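Local atomic coordinates of similarities with probable monooxygenase (Photorhabdus luminescens, PDB entry 4HB9), a protein that binds FAD and is probably a flavin-dependent monooxygenase resembling the aromatic-ring hydroxylases, possibly acting on stilbenes. Residues L65-A70 against L107-T112; G44-S49 against S223-P228; G12-A17 against I117-L122; S38-Y43 against I231-S236. One frame throughout, in Å; residues are numbered along the deposited sequence. Where two conformers were deposited one is given.

Contact 1 of 4, residues L65-A70 against L107-T112. With FAD (flavin-adenine dinucleotide), chain B; EDO (1,2-ethanediol), chain K.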
# COMPACT_ATOMS: atom_id res chain seq x y z
N LEU A 65 16.35 12.63 -4.78
CA LEU A 65 17.68 11.99 -4.84
C LEU A 65 17.86 10.92 -3.77
O LEU A 65 18.49 9.88 -4.03
CB LEU A 65 18.80 13.03 -4.73
CG LEU A 65 18.99 13.99 -5.90
CD1 LEU A 65 20.22 14.86 -5.64
CD2 LEU A 65 19.13 13.30 -7.24
N ALA A 66 17.31 11.15 -2.57
CA ALA A 66 17.37 10.14 -1.49
C ALA A 66 16.61 8.85 -1.86
O ALA A 66 17.05 7.73 -1.57
CB ALA A 66 16.86 10.71 -0.18
N PHE A 67 15.48 9.04 -2.52
CA PHE A 67 14.71 7.93 -3.07
C PHE A 67 15.51 7.12 -4.09
O PHE A 67 15.53 5.90 -4.00
CB PHE A 67 13.40 8.40 -3.71
CG PHE A 67 12.64 7.30 -4.36
CD1 PHE A 67 11.91 6.40 -3.60
CD2 PHE A 67 12.66 7.14 -5.75
CE1 PHE A 67 11.23 5.36 -4.19
CE2 PHE A 67 11.97 6.11 -6.35
CZ PHE A 67 11.26 5.21 -5.58
N GLU A 68 16.14 7.79 -5.04
CA GLU A 68 16.95 7.12 -6.04
C GLU A 68 18.07 6.33 -5.37
O GLU A 68 18.34 5.20 -5.75
CB GLU A 68 17.55 8.12 -7.04
CG GLU A 68 16.50 8.71 -7.97
CD GLU A 68 17.08 9.63 -9.01
OE1 GLU A 68 17.83 10.56 -8.66
OE2 GLU A 68 16.75 9.43 -10.18
N GLU A 69 18.70 6.93 -4.37
CA GLU A 69 19.79 6.32 -3.60
C GLU A 69 19.34 5.06 -2.82
O GLU A 69 20.06 4.07 -2.77
CB GLU A 69 20.39 7.36 -2.67
CG GLU A 69 21.46 6.87 -1.70
CD GLU A 69 22.72 6.35 -2.36
OE1 GLU A 69 23.01 6.74 -3.52
OE2 GLU A 69 23.45 5.56 -1.70
N ALA A 70 18.14 5.11 -2.23
CA ALA A 70 17.68 4.02 -1.37
C ALA A 70 17.06 2.86 -2.15
O ALA A 70 17.11 1.71 -1.69
CB ALA A 70 16.70 4.54 -0.33
N LEU A 107 10.98 -0.17 -9.17
CA LEU A 107 11.89 0.25 -8.13
C LEU A 107 11.46 -0.34 -6.80
O LEU A 107 10.30 -0.23 -6.40
CB LEU A 107 11.92 1.77 -8.06
CG LEU A 107 12.54 2.39 -9.32
CD1 LEU A 107 12.21 3.87 -9.41
CD2 LEU A 107 14.03 2.17 -9.30
N SER A 108 12.40 -0.94 -6.10
CA SER A 108 12.13 -1.64 -4.87
C SER A 108 12.74 -0.86 -3.72
O SER A 108 13.88 -0.46 -3.78
CB SER A 108 12.69 -3.07 -4.97
OG SER A 108 12.55 -3.75 -3.74
N ILE A 109 11.93 -0.60 -2.69
CA ILE A 109 12.39 0.14 -1.52
C ILE A 109 11.67 -0.40 -0.28
O ILE A 109 10.60 -1.00 -0.39
CB ILE A 109 12.17 1.66 -1.71
CG1 ILE A 109 12.86 2.47 -0.60
CG2 ILE A 109 10.68 1.93 -1.89
CD1 ILE A 109 12.93 3.98 -0.86
N SER A 110 12.25 -0.24 0.91
CA SER A 110 11.54 -0.65 2.11
C SER A 110 10.47 0.38 2.38
O SER A 110 10.63 1.56 2.05
CB SER A 110 12.47 -0.78 3.33
OG SER A 110 13.02 0.47 3.67
N ARG A 111 9.37 -0.05 2.99
CA ARG A 111 8.37 0.91 3.46
C ARG A 111 8.97 1.90 4.44
O ARG A 111 8.69 3.11 4.36
CB ARG A 111 7.16 0.23 4.08
CG ARG A 111 6.15 1.28 4.54
CD ARG A 111 4.81 0.74 4.94
NE ARG A 111 3.92 1.85 5.31
CZ ARG A 111 2.86 2.27 4.60
NH1 ARG A 111 2.51 1.67 3.48
NH2 ARG A 111 2.16 3.32 5.02
N THR A 112 9.83 1.43 5.34
CA THR A 112 10.42 2.34 6.34
C THR A 112 11.26 3.45 5.68
O THR A 112 11.10 4.62 6.00
CB THR A 112 11.20 1.63 7.46
OG1 THR A 112 11.73 2.62 8.37
CG2 THR A 112 12.36 0.81 6.92
PA FAD B . -1.45 4.55 4.48
O1A FAD B . -0.10 4.63 3.83
O2A FAD B . -1.98 3.37 5.23
O5B FAD B . -1.62 5.84 5.40
C5B FAD B . -2.79 6.07 6.18
C4B FAD B . -2.35 7.02 7.28
O4B FAD B . -3.52 7.54 7.94
C3B FAD B . -1.47 6.34 8.35
O3B FAD B . -0.33 7.14 8.68
C2B FAD B . -2.43 6.22 9.52
O2B FAD B . -1.83 6.21 10.80
C1B FAD B . -3.29 7.47 9.33
N9A FAD B . -4.61 7.45 9.96
C8A FAD B . -5.53 6.44 9.94
N7A FAD B . -6.67 6.81 10.58
C5A FAD B . -6.46 8.07 11.03
C6A FAD B . -7.27 9.03 11.81
N6A FAD B . -8.50 8.63 12.21
N1A FAD B . -6.73 10.23 12.10
C2A FAD B . -5.50 10.58 11.67
N3A FAD B . -4.70 9.76 10.95
C4A FAD B . -5.13 8.50 10.61
N1 FAD B . 1.70 -1.08 -2.66
C2 FAD B . 2.37 -0.99 -3.83
O2 FAD B . 2.04 -0.12 -4.71
N3 FAD B . 3.42 -1.80 -4.08
C4 FAD B . 3.84 -2.77 -3.26
O4 FAD B . 4.82 -3.49 -3.58
C4X FAD B . 3.14 -2.96 -1.99
N5 FAD B . 3.51 -3.92 -1.09
C5X FAD B . 2.82 -4.06 0.06
C6 FAD B . 3.16 -5.04 0.98
C7 FAD B . 2.47 -5.20 2.18
C7M FAD B . 2.85 -6.27 3.18
C8 FAD B . 1.33 -4.31 2.49
C8M FAD B . 0.57 -4.44 3.78
C9 FAD B . 0.98 -3.32 1.57
C9A FAD B . 1.67 -3.15 0.37
N10 FAD B . 1.30 -2.15 -0.55
C10 FAD B . 2.01 -2.03 -1.75
C1' FAD B . 0.14 -1.25 -0.33
C2' FAD B . 0.53 0.09 0.28
O2' FAD B . 1.36 -0.08 1.42
C3' FAD B . -0.74 0.84 0.68
O3' FAD B . -1.70 0.70 -0.37
C4' FAD B . -0.44 2.32 0.89
O4' FAD B . 0.15 2.46 2.17
C5' FAD B . -1.69 3.17 0.83
O5' FAD B . -1.29 4.51 1.04
P FAD B . -2.29 5.46 1.87
O1P FAD B . -1.53 6.76 2.00
O2P FAD B . -3.65 5.42 1.22
O3P FAD B . -2.53 4.81 3.32
C1 EDO K . 17.19 2.90 -8.55
O1 EDO K . 17.57 4.21 -8.11
C2 EDO K . 18.20 1.83 -8.17
O2 EDO K . 19.56 2.28 -8.12

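Contact 2 of 4, residues G44-S49 against S223-P228. With FAD (flavin-adenine dinucleotide), chain B; EDO (1,2-ethanediol), chain D.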
# COMPACT_ATOMS: atom_id res chain seq x y z
N GLY A 44 8.49 -4.37 2.04
CA GLY A 44 8.92 -3.53 0.96
C GLY A 44 7.79 -3.10 0.04
O GLY A 44 6.71 -3.64 0.06
N ILE A 45 8.04 -2.06 -0.72
CA ILE A 45 7.08 -1.56 -1.70
C ILE A 45 7.80 -1.53 -3.05
O ILE A 45 8.95 -1.14 -3.13
CB ILE A 45 6.59 -0.18 -1.27
CG1 ILE A 45 5.59 -0.37 -0.12
CG2 ILE A 45 5.87 0.58 -2.41
CD1 ILE A 45 5.46 0.83 0.73
N HIS A 46 7.11 -1.97 -4.09
CA HIS A 46 7.61 -1.88 -5.44
C HIS A 46 6.94 -0.71 -6.11
O HIS A 46 5.73 -0.67 -6.17
CB HIS A 46 7.29 -3.15 -6.20
CG HIS A 46 8.02 -4.34 -5.66
ND1 HIS A 46 7.80 -5.62 -6.13
CD2 HIS A 46 8.98 -4.44 -4.72
CE1 HIS A 46 8.59 -6.46 -5.48
NE2 HIS A 46 9.32 -5.77 -4.62
N ILE A 47 7.74 0.24 -6.58
CA ILE A 47 7.24 1.44 -7.22
C ILE A 47 7.21 1.27 -8.74
O ILE A 47 8.20 0.87 -9.37
CB ILE A 47 8.09 2.66 -6.79
CG1 ILE A 47 7.96 2.89 -5.28
CG2 ILE A 47 7.74 3.91 -7.60
CD1 ILE A 47 6.58 3.26 -4.79
N ASN A 48 6.05 1.54 -9.33
CA ASN A 48 5.92 1.42 -10.78
C ASN A 48 5.97 2.80 -11.44
O ASN A 48 6.30 3.78 -10.77
CB ASN A 48 4.65 0.64 -11.13
CG ASN A 48 3.38 1.41 -10.81
OD1 ASN A 48 3.37 2.61 -10.63
ND2 ASN A 48 2.30 0.69 -10.72
N SER A 49 5.68 2.89 -12.73
CA SER A 49 5.86 4.14 -13.45
C SER A 49 4.96 5.27 -12.93
O SER A 49 5.36 6.44 -12.95
CB SER A 49 5.69 3.95 -14.96
OG SER A 49 4.35 3.67 -15.27
N SER A 223 8.70 -13.33 -4.55
CA SER A 223 9.38 -12.14 -5.05
C SER A 223 10.38 -11.67 -4.04
O SER A 223 10.82 -12.48 -3.20
CB SER A 223 8.36 -11.06 -5.42
OG SER A 223 8.99 -9.98 -6.10
N MSE A 224 10.74 -10.38 -4.08
CA MSE A 224 11.73 -9.85 -3.15
C MSE A 224 11.35 -8.51 -2.61
O MSE A 224 10.70 -7.71 -3.30
CB MSE A 224 13.07 -9.74 -3.89
CG MSE A 224 13.79 -11.09 -3.82
SE MSE A 224 15.60 -11.01 -4.59
CE MSE A 224 16.35 -9.70 -3.34
N TRP A 225 11.71 -8.28 -1.36
CA TRP A 225 11.56 -6.98 -0.72
C TRP A 225 12.91 -6.49 -0.20
O TRP A 225 13.75 -7.27 0.23
CB TRP A 225 10.68 -7.08 0.50
CG TRP A 225 9.20 -7.17 0.29
CD1 TRP A 225 8.47 -6.74 -0.77
CD2 TRP A 225 8.26 -7.71 1.24
NE1 TRP A 225 7.13 -7.01 -0.55
CE2 TRP A 225 6.98 -7.60 0.67
CE3 TRP A 225 8.39 -8.29 2.50
CZ2 TRP A 225 5.84 -8.05 1.33
CZ3 TRP A 225 7.25 -8.71 3.16
CH2 TRP A 225 6.01 -8.58 2.58
N ARG A 226 13.06 -5.18 -0.16
CA ARG A 226 14.02 -4.56 0.72
C ARG A 226 13.29 -4.20 2.01
O ARG A 226 12.20 -3.64 1.97
CB ARG A 226 14.67 -3.38 0.01
CG ARG A 226 15.69 -3.95 -0.98
CD ARG A 226 16.51 -2.94 -1.64
NE ARG A 226 17.38 -2.19 -0.74
CZ ARG A 226 18.62 -2.54 -0.40
NH1 ARG A 226 19.13 -3.71 -0.80
NH2 ARG A 226 19.34 -1.73 0.37
N ALA A 227 13.84 -4.61 3.14
CA ALA A 227 13.14 -4.47 4.41
C ALA A 227 14.11 -4.48 5.58
O ALA A 227 15.22 -4.96 5.45
CB ALA A 227 12.12 -5.59 4.56
N PRO A 228 13.70 -3.97 6.73
CA PRO A 228 14.58 -3.97 7.88
C PRO A 228 14.77 -5.36 8.52
O PRO A 228 13.84 -6.13 8.66
CB PRO A 228 13.92 -2.98 8.83
CG PRO A 228 12.51 -2.84 8.39
CD PRO A 228 12.40 -3.32 6.99
PA FAD B . -1.45 4.55 4.48
O1A FAD B . -0.10 4.63 3.83
O2A FAD B . -1.98 3.37 5.23
O5B FAD B . -1.62 5.84 5.40
C5B FAD B . -2.79 6.07 6.18
C4B FAD B . -2.35 7.02 7.28
O4B FAD B . -3.52 7.54 7.94
C3B FAD B . -1.47 6.34 8.35
O3B FAD B . -0.33 7.14 8.68
C2B FAD B . -2.43 6.22 9.52
O2B FAD B . -1.83 6.21 10.80
C1B FAD B . -3.29 7.47 9.33
N9A FAD B . -4.61 7.45 9.96
C8A FAD B . -5.53 6.44 9.94
N7A FAD B . -6.67 6.81 10.58
C5A FAD B . -6.46 8.07 11.03
C6A FAD B . -7.27 9.03 11.81
N6A FAD B . -8.50 8.63 12.21
N1A FAD B . -6.73 10.23 12.10
C2A FAD B . -5.50 10.58 11.67
N3A FAD B . -4.70 9.76 10.95
C4A FAD B . -5.13 8.50 10.61
N1 FAD B . 1.70 -1.08 -2.66
C2 FAD B . 2.37 -0.99 -3.83
O2 FAD B . 2.04 -0.12 -4.71
N3 FAD B . 3.42 -1.80 -4.08
C4 FAD B . 3.84 -2.77 -3.26
O4 FAD B . 4.82 -3.49 -3.58
C4X FAD B . 3.14 -2.96 -1.99
N5 FAD B . 3.51 -3.92 -1.09
C5X FAD B . 2.82 -4.06 0.06
C6 FAD B . 3.16 -5.04 0.98
C7 FAD B . 2.47 -5.20 2.18
C7M FAD B . 2.85 -6.27 3.18
C8 FAD B . 1.33 -4.31 2.49
C8M FAD B . 0.57 -4.44 3.78
C9 FAD B . 0.98 -3.32 1.57
C9A FAD B . 1.67 -3.15 0.37
N10 FAD B . 1.30 -2.15 -0.55
C10 FAD B . 2.01 -2.03 -1.75
C1' FAD B . 0.14 -1.25 -0.33
C2' FAD B . 0.53 0.09 0.28
O2' FAD B . 1.36 -0.08 1.42
C3' FAD B . -0.74 0.84 0.68
O3' FAD B . -1.70 0.70 -0.37
C4' FAD B . -0.44 2.32 0.89
O4' FAD B . 0.15 2.46 2.17
C5' FAD B . -1.69 3.17 0.83
O5' FAD B . -1.29 4.51 1.04
P FAD B . -2.29 5.46 1.87
O1P FAD B . -1.53 6.76 2.00
O2P FAD B . -3.65 5.42 1.22
O3P FAD B . -2.53 4.81 3.32
C1 EDO D . 5.27 0.28 -15.50
O1 EDO D . 5.96 0.22 -14.23
C2 EDO D . 3.78 -0.03 -15.36
O2 EDO D . 3.14 0.86 -14.44

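Contact 3 of 4, residues G12-A17 against I117-L122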
# COMPACT_ATOMS: atom_id res chain seq x y z
N GLY A 12 0.17 8.42 0.53
CA GLY A 12 -0.58 9.40 -0.24
C GLY A 12 -0.57 10.80 0.33
O GLY A 12 -0.33 11.76 -0.39
N GLY A 13 -0.81 10.91 1.63
CA GLY A 13 -0.96 12.21 2.29
C GLY A 13 0.32 13.02 2.29
O GLY A 13 0.30 14.23 2.05
N THR A 14 1.44 12.36 2.53
CA THR A 14 2.73 13.04 2.49
C THR A 14 3.08 13.46 1.08
O THR A 14 3.52 14.60 0.86
CB THR A 14 3.85 12.18 3.11
OG1 THR A 14 3.94 10.92 2.45
CG2 THR A 14 3.62 11.94 4.58
N CYS A 15 2.87 12.58 0.10
CA CYS A 15 3.14 12.95 -1.28
C CYS A 15 2.30 14.16 -1.66
O CYS A 15 2.82 15.11 -2.25
CB CYS A 15 2.89 11.80 -2.26
SG CYS A 15 3.53 12.10 -3.93
N LEU A 16 1.02 14.12 -1.31
CA LEU A 16 0.12 15.25 -1.59
C LEU A 16 0.63 16.54 -0.97
O LEU A 16 0.62 17.57 -1.62
CB LEU A 16 -1.30 14.96 -1.08
CG LEU A 16 -2.34 16.07 -1.31
CD1 LEU A 16 -2.53 16.40 -2.78
CD2 LEU A 16 -3.68 15.69 -0.67
N ALA A 17 1.05 16.50 0.29
CA ALA A 17 1.48 17.72 0.96
C ALA A 17 2.71 18.32 0.29
O ALA A 17 2.78 19.52 0.08
CB ALA A 17 1.70 17.50 2.45
N ILE A 117 11.80 9.20 3.78
CA ILE A 117 11.99 10.10 2.66
C ILE A 117 10.78 11.01 2.42
O ILE A 117 10.93 12.21 2.20
CB ILE A 117 12.35 9.32 1.40
CG1 ILE A 117 13.76 8.73 1.58
CG2 ILE A 117 12.28 10.19 0.16
CD1 ILE A 117 14.07 7.65 0.57
N LEU A 118 9.60 10.42 2.46
CA LEU A 118 8.36 11.20 2.38
C LEU A 118 8.20 12.18 3.55
O LEU A 118 7.71 13.30 3.34
CB LEU A 118 7.15 10.28 2.28
CG LEU A 118 6.97 9.73 0.86
CD1 LEU A 118 6.02 8.56 0.91
CD2 LEU A 118 6.46 10.81 -0.10
N ASN A 119 8.61 11.79 4.75
CA ASN A 119 8.46 12.68 5.91
C ASN A 119 9.45 13.84 5.93
O ASN A 119 9.17 14.89 6.53
CB ASN A 119 8.57 11.91 7.23
CG ASN A 119 7.37 11.02 7.49
OD1 ASN A 119 6.38 11.08 6.78
ND2 ASN A 119 7.47 10.18 8.51
N LYS A 120 10.59 13.69 5.24
CA LYS A 120 11.63 14.70 5.26
C LYS A 120 11.08 15.99 4.64
O LYS A 120 10.52 15.97 3.56
CB LYS A 120 12.84 14.21 4.46
CG LYS A 120 13.94 15.23 4.29
CD LYS A 120 14.87 15.27 5.50
CE LYS A 120 16.11 16.12 5.23
NZ LYS A 120 16.78 15.73 3.94
N GLY A 121 11.26 17.12 5.33
CA GLY A 121 10.77 18.39 4.80
C GLY A 121 9.38 18.72 5.30
O GLY A 121 8.92 19.84 5.06
N LEU A 122 8.69 17.77 5.93
CA LEU A 122 7.33 17.97 6.44
C LEU A 122 7.25 18.07 7.97
O LEU A 122 6.16 17.96 8.54
CB LEU A 122 6.39 16.85 5.95
CG LEU A 122 6.20 16.67 4.46
CD1 LEU A 122 5.27 15.47 4.19
CD2 LEU A 122 5.68 17.91 3.77

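Contact 4 of 4, residues S38-Y43 against I231-S236. With FAD (flavin-adenine dinucleotide), chain B.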
# COMPACT_ATOMS: atom_id res chain seq x y z
N SER A 38 7.16 2.84 17.35
CA SER A 38 7.81 1.82 18.19
C SER A 38 8.32 0.67 17.33
O SER A 38 9.42 0.14 17.55
CB SER A 38 6.85 1.29 19.25
OG SER A 38 6.94 2.06 20.44
N ILE A 39 7.50 0.28 16.36
CA ILE A 39 7.79 -0.84 15.50
C ILE A 39 7.89 -0.33 14.06
O ILE A 39 7.13 0.54 13.66
CB ILE A 39 6.66 -1.89 15.58
CG1 ILE A 39 6.24 -2.15 17.04
CG2 ILE A 39 7.07 -3.19 14.91
CD1 ILE A 39 7.34 -2.73 17.91
N LEU A 40 8.82 -0.87 13.30
CA LEU A 40 8.92 -0.52 11.89
C LEU A 40 8.07 -1.48 11.08
O LEU A 40 7.91 -2.64 11.47
CB LEU A 40 10.37 -0.60 11.43
CG LEU A 40 11.38 0.21 12.23
CD1 LEU A 40 12.75 -0.05 11.66
CD2 LEU A 40 11.04 1.70 12.24
N PRO A 41 7.51 -1.03 9.95
CA PRO A 41 6.93 -1.99 9.03
C PRO A 41 8.01 -2.97 8.52
O PRO A 41 9.16 -2.57 8.29
CB PRO A 41 6.42 -1.12 7.87
CG PRO A 41 7.28 0.10 7.93
CD PRO A 41 7.48 0.34 9.40
N GLY A 42 7.63 -4.22 8.30
CA GLY A 42 8.58 -5.27 7.92
C GLY A 42 8.68 -5.54 6.44
O GLY A 42 9.38 -6.48 6.02
N TYR A 43 8.00 -4.74 5.63
CA TYR A 43 7.88 -5.04 4.23
C TYR A 43 8.40 -3.97 3.30
O TYR A 43 8.70 -2.85 3.70
CB TYR A 43 6.43 -5.39 3.89
CG TYR A 43 5.41 -4.27 4.17
CD1 TYR A 43 4.84 -4.13 5.43
CD2 TYR A 43 5.04 -3.40 3.17
CE1 TYR A 43 3.91 -3.14 5.70
CE2 TYR A 43 4.10 -2.40 3.42
CZ TYR A 43 3.53 -2.28 4.66
OH TYR A 43 2.62 -1.30 4.89
N ILE A 231 12.83 -5.03 13.18
CA ILE A 231 11.75 -4.01 13.15
C ILE A 231 11.64 -3.21 14.46
O ILE A 231 10.81 -2.31 14.55
CB ILE A 231 10.40 -4.62 12.77
CG1 ILE A 231 9.93 -5.65 13.81
CG2 ILE A 231 10.48 -5.26 11.39
CD1 ILE A 231 8.52 -6.15 13.57
N HIS A 232 12.48 -3.54 15.45
CA HIS A 232 12.38 -2.93 16.78
C HIS A 232 13.45 -1.89 17.05
O HIS A 232 13.81 -1.67 18.20
CB HIS A 232 12.49 -4.00 17.86
CG HIS A 232 11.47 -5.08 17.73
ND1 HIS A 232 10.13 -4.85 17.96
CD2 HIS A 232 11.58 -6.37 17.36
CE1 HIS A 232 9.46 -5.97 17.73
NE2 HIS A 232 10.32 -6.90 17.37
N VAL A 233 13.95 -1.24 16.00
CA VAL A 233 14.91 -0.14 16.16
C VAL A 233 14.29 1.14 15.62
O VAL A 233 13.24 1.11 14.94
CB VAL A 233 16.24 -0.43 15.45
CG1 VAL A 233 16.84 -1.73 15.94
CG2 VAL A 233 16.08 -0.49 13.93
N GLU A 234 14.92 2.28 15.93
CA GLU A 234 14.54 3.57 15.37
C GLU A 234 14.71 3.51 13.85
O GLU A 234 15.72 2.97 13.37
CB GLU A 234 15.43 4.69 15.94
CG GLU A 234 15.26 4.94 17.43
CD GLU A 234 16.34 5.85 18.01
OE1 GLU A 234 16.91 6.68 17.26
OE2 GLU A 234 16.62 5.73 19.23
N ALA A 235 13.76 4.10 13.13
CA ALA A 235 13.79 4.18 11.67
C ALA A 235 15.13 4.58 11.09
O ALA A 235 15.63 3.91 10.18
CB ALA A 235 12.71 5.14 11.18
N SER A 236 15.76 5.63 11.62
CA SER A 236 17.01 6.12 11.04
C SER A 236 18.14 5.11 11.21
O SER A 236 19.16 5.21 10.55
CB SER A 236 17.43 7.46 11.68
OG SER A 236 17.86 7.27 13.03
PA FAD B . -1.45 4.55 4.48
O1A FAD B . -0.10 4.63 3.83
O2A FAD B . -1.98 3.37 5.23
O5B FAD B . -1.62 5.84 5.40
C5B FAD B . -2.79 6.07 6.18
C4B FAD B . -2.35 7.02 7.28
O4B FAD B . -3.52 7.54 7.94
C3B FAD B . -1.47 6.34 8.35
O3B FAD B . -0.33 7.14 8.68
C2B FAD B . -2.43 6.22 9.52
O2B FAD B . -1.83 6.21 10.80
C1B FAD B . -3.29 7.47 9.33
N9A FAD B . -4.61 7.45 9.96
C8A FAD B . -5.53 6.44 9.94
N7A FAD B . -6.67 6.81 10.58
C5A FAD B . -6.46 8.07 11.03
C6A FAD B . -7.27 9.03 11.81
N6A FAD B . -8.50 8.63 12.21
N1A FAD B . -6.73 10.23 12.10
C2A FAD B . -5.50 10.58 11.67
N3A FAD B . -4.70 9.76 10.95
C4A FAD B . -5.13 8.50 10.61
N1 FAD B . 1.70 -1.08 -2.66
C2 FAD B . 2.37 -0.99 -3.83
O2 FAD B . 2.04 -0.12 -4.71
N3 FAD B . 3.42 -1.80 -4.08
C4 FAD B . 3.84 -2.77 -3.26
O4 FAD B . 4.82 -3.49 -3.58
C4X FAD B . 3.14 -2.96 -1.99
N5 FAD B . 3.51 -3.92 -1.09
C5X FAD B . 2.82 -4.06 0.06
C6 FAD B . 3.16 -5.04 0.98
C7 FAD B . 2.47 -5.20 2.18
C7M FAD B . 2.85 -6.27 3.18
C8 FAD B . 1.33 -4.31 2.49
C8M FAD B . 0.57 -4.44 3.78
C9 FAD B . 0.98 -3.32 1.57
C9A FAD B . 1.67 -3.15 0.37
N10 FAD B . 1.30 -2.15 -0.55
C10 FAD B . 2.01 -2.03 -1.75
C1' FAD B . 0.14 -1.25 -0.33
C2' FAD B . 0.53 0.09 0.28
O2' FAD B . 1.36 -0.08 1.42
C3' FAD B . -0.74 0.84 0.68
O3' FAD B . -1.70 0.70 -0.37
C4' FAD B . -0.44 2.32 0.89
O4' FAD B . 0.15 2.46 2.17
C5' FAD B . -1.69 3.17 0.83
O5' FAD B . -1.29 4.51 1.04
P FAD B . -2.29 5.46 1.87
O1P FAD B . -1.53 6.76 2.00
O2P FAD B . -3.65 5.42 1.22
O3P FAD B . -2.53 4.81 3.32

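Contact 1 of 4, residues L65-A70 against L107-T112
The backbone N of Ala-70 is shared by two carbonyls of its own helix, bonding to Ala-66 O at 2.9 Å and weakly to Phe-67 O; the CB of Ala-70 meets Ile-109 CD1 at 3.8 Å. The same isoleucine methyl stands 3.8 Å from Phe-67 CD1, so Phe-67 and Ala-70 both rest on it. It gets there because CG1 is anti to the backbone N (chi1 -170°) and the chain stays stretched beyond it. Leu-107 adds a second methyl, its CD1 meeting the edge of the Phe-67 ring 3.8 Å from CE2. These side-chain contacts are the apolar packing of helix 61-70 across the middle strand of the three-stranded antiparallel sheet beside the flavin, with axes 8.9 Å apart and nearly perpendicular (95°). Past Ser-110, the N-cap of helix 111-119, Arg-111 runs out extended to the cofactor. Its NH1 donates to FAD O4' at 2.8 Å, while NH2 reaches the diphosphate oxygen FAD O1A at 2.9 Å, in the plane of the guanidinium.

Contact 2 of 4, residues G44-S49 against S223-P228
The indole of Trp-225 carries the backbone of Gly-44 on one face, where Gly-44 N sits 3.3 Å above the ring plane, displaced toward the rim. Beside that nitrogen, Gly-44 CA makes a CH-pi contact 3.9 Å from the centroid of the five-membered ring; without a side chain, the glycine can lie directly on the tryptophan. The indole also turns an edge toward the face of His-46, an offset edge-to-face pair with planes at 75° and centroids 5.8 Å apart. The edge of the imidazole is used differently: NE2 donates to Met-224 O at 2.7 Å, almost exactly within the ring plane, and approaches nearly along the C=O axis, although the bond bends at the hydrogen (144°). Ser-223 OG lies at the same edge, 3.6 Å from His-46 CE1. A side chain placed with CG anti to the carbonyl carbon (chi1 -66°) thus bridges two strands from different sheets that meet at a steep angle. The backbone of His-46 meanwhile serves the cofactor. Its N donates to FAD O4 at 2.8 Å, and its O accepts a weak bond from FAD N3 as well as one from Asn-332 ND2. Trp-225 CZ2 is 3.9 Å from FAD C7M, so both segments line the isoalloxazine pocket expected of a flavin-dependent hydroxylase.

Contact 3 of 4, residues G12-A17 against I117-L122
Thr-14 and Leu-118 join the first helix of the Rossmann-type dinucleotide-binding fold to the last turn of helix 111-119. Segment 12-17 starts within the glycine-rich GxGxxG pattern, which includes Gly-13, and the amide of Gly-12 holds FAD O1P. Thr-14 and Ala-17 present the apolar side of the helix, and Cys-15 is reached at its flank. Leu-122 crosses Thr-14 at about a right angle, with CD1 at 3.7 Å from Thr-14 CB, and its other methyl, CD2, approaches Ala-17 CB at 4.2 Å. Leu-118 CD2 similarly reaches Cys-15 CB at 4.3 Å. No hydrogen bond links the two segments directly, and the polar interactions run to neighbours. Thr-14 OG1 is turned back between its own N and carbonyl carbon (chi1 57°), where it bonds to Gly-10 O and weakly to Ile-11 O; the hydroxyl, thus satisfied, can lie buried beneath Leu-118, whose CB is 3.3 Å away. Just beyond this helix segment, His-18 NE2 is hydrogen-bonded to Leu-118 O, a polar tie between the two helices. Backbone bonding shapes the other partner. A type II turn from Asn-119 to Leu-122, closed by Leu-122 N to Asn-119 O at 3.0 Å, folds the chain back and returns Leu-122 to the interface with Gly-121 at a positive phi of 93°. At the margin, the amide oxygen of Asn-119, OD1, rests 3.6 Å from the methyl CG2 of Thr-14.

Contact 4 of 4, residues S38-Y43 against I231-S236
Leu-40 and Ile-231 form the tight half of this contact between two loops. Leu-40 N donates to Ile-231 O at 2.8 Å, a nearly straight bond (165°) lying in the carbonyl plane, and Ile-39 CA brings a CA-H...O contact to the same oxygen at 3.5 Å. The leucine side chain fits into the bend of the opposite loop: its CG is 3.4 Å from Val-233 O, while CD2 faces Ala-235 CB at 4.0 Å. Ile-231 in turn spreads CG2 over Gly-42. Toward solvent the packing thins. There Ile-39 CD1 touches the edge of His-232, 3.5 Å from ND1, the imidazole being held by NE2 to Glu-292 and backed by Ile-231 CG1 over one face; Ser-38 is poorly ordered. From this joint segment 38-43 continues to Tyr-43, whose ring lays one face against the flavin, with CD2 3.3 Å from FAD C7. Of the two loops it is 38-43 that reaches the FAD site, where Tyr-43 lies against the dimethylbenzene end of the isoalloxazine.

From the N terminus, the first partner met is 12-17, which contact 3 closes with 117-122, joining the Rossmann-type helix to helix 111-119. Segments 38-43 and 44-49 follow directly on one another and pair far down the chain with 231-236 and 223-228, so contact 2 nests inside contact 4, and both cross contact 3. Contact 1, 65-70 with 107-112, is the innermost, lying within the loops of all three others. Strands 44-47 and 106-110 are neighbours in one sheet, tying contacts 1 and 2; Arg-111 N probably bonds to Tyr-43 O, linking contacts 1 and 4. Ile-117 packs on helix 61-70, bringing contact 3 against contact 1. All four include residues of the FAD pocket.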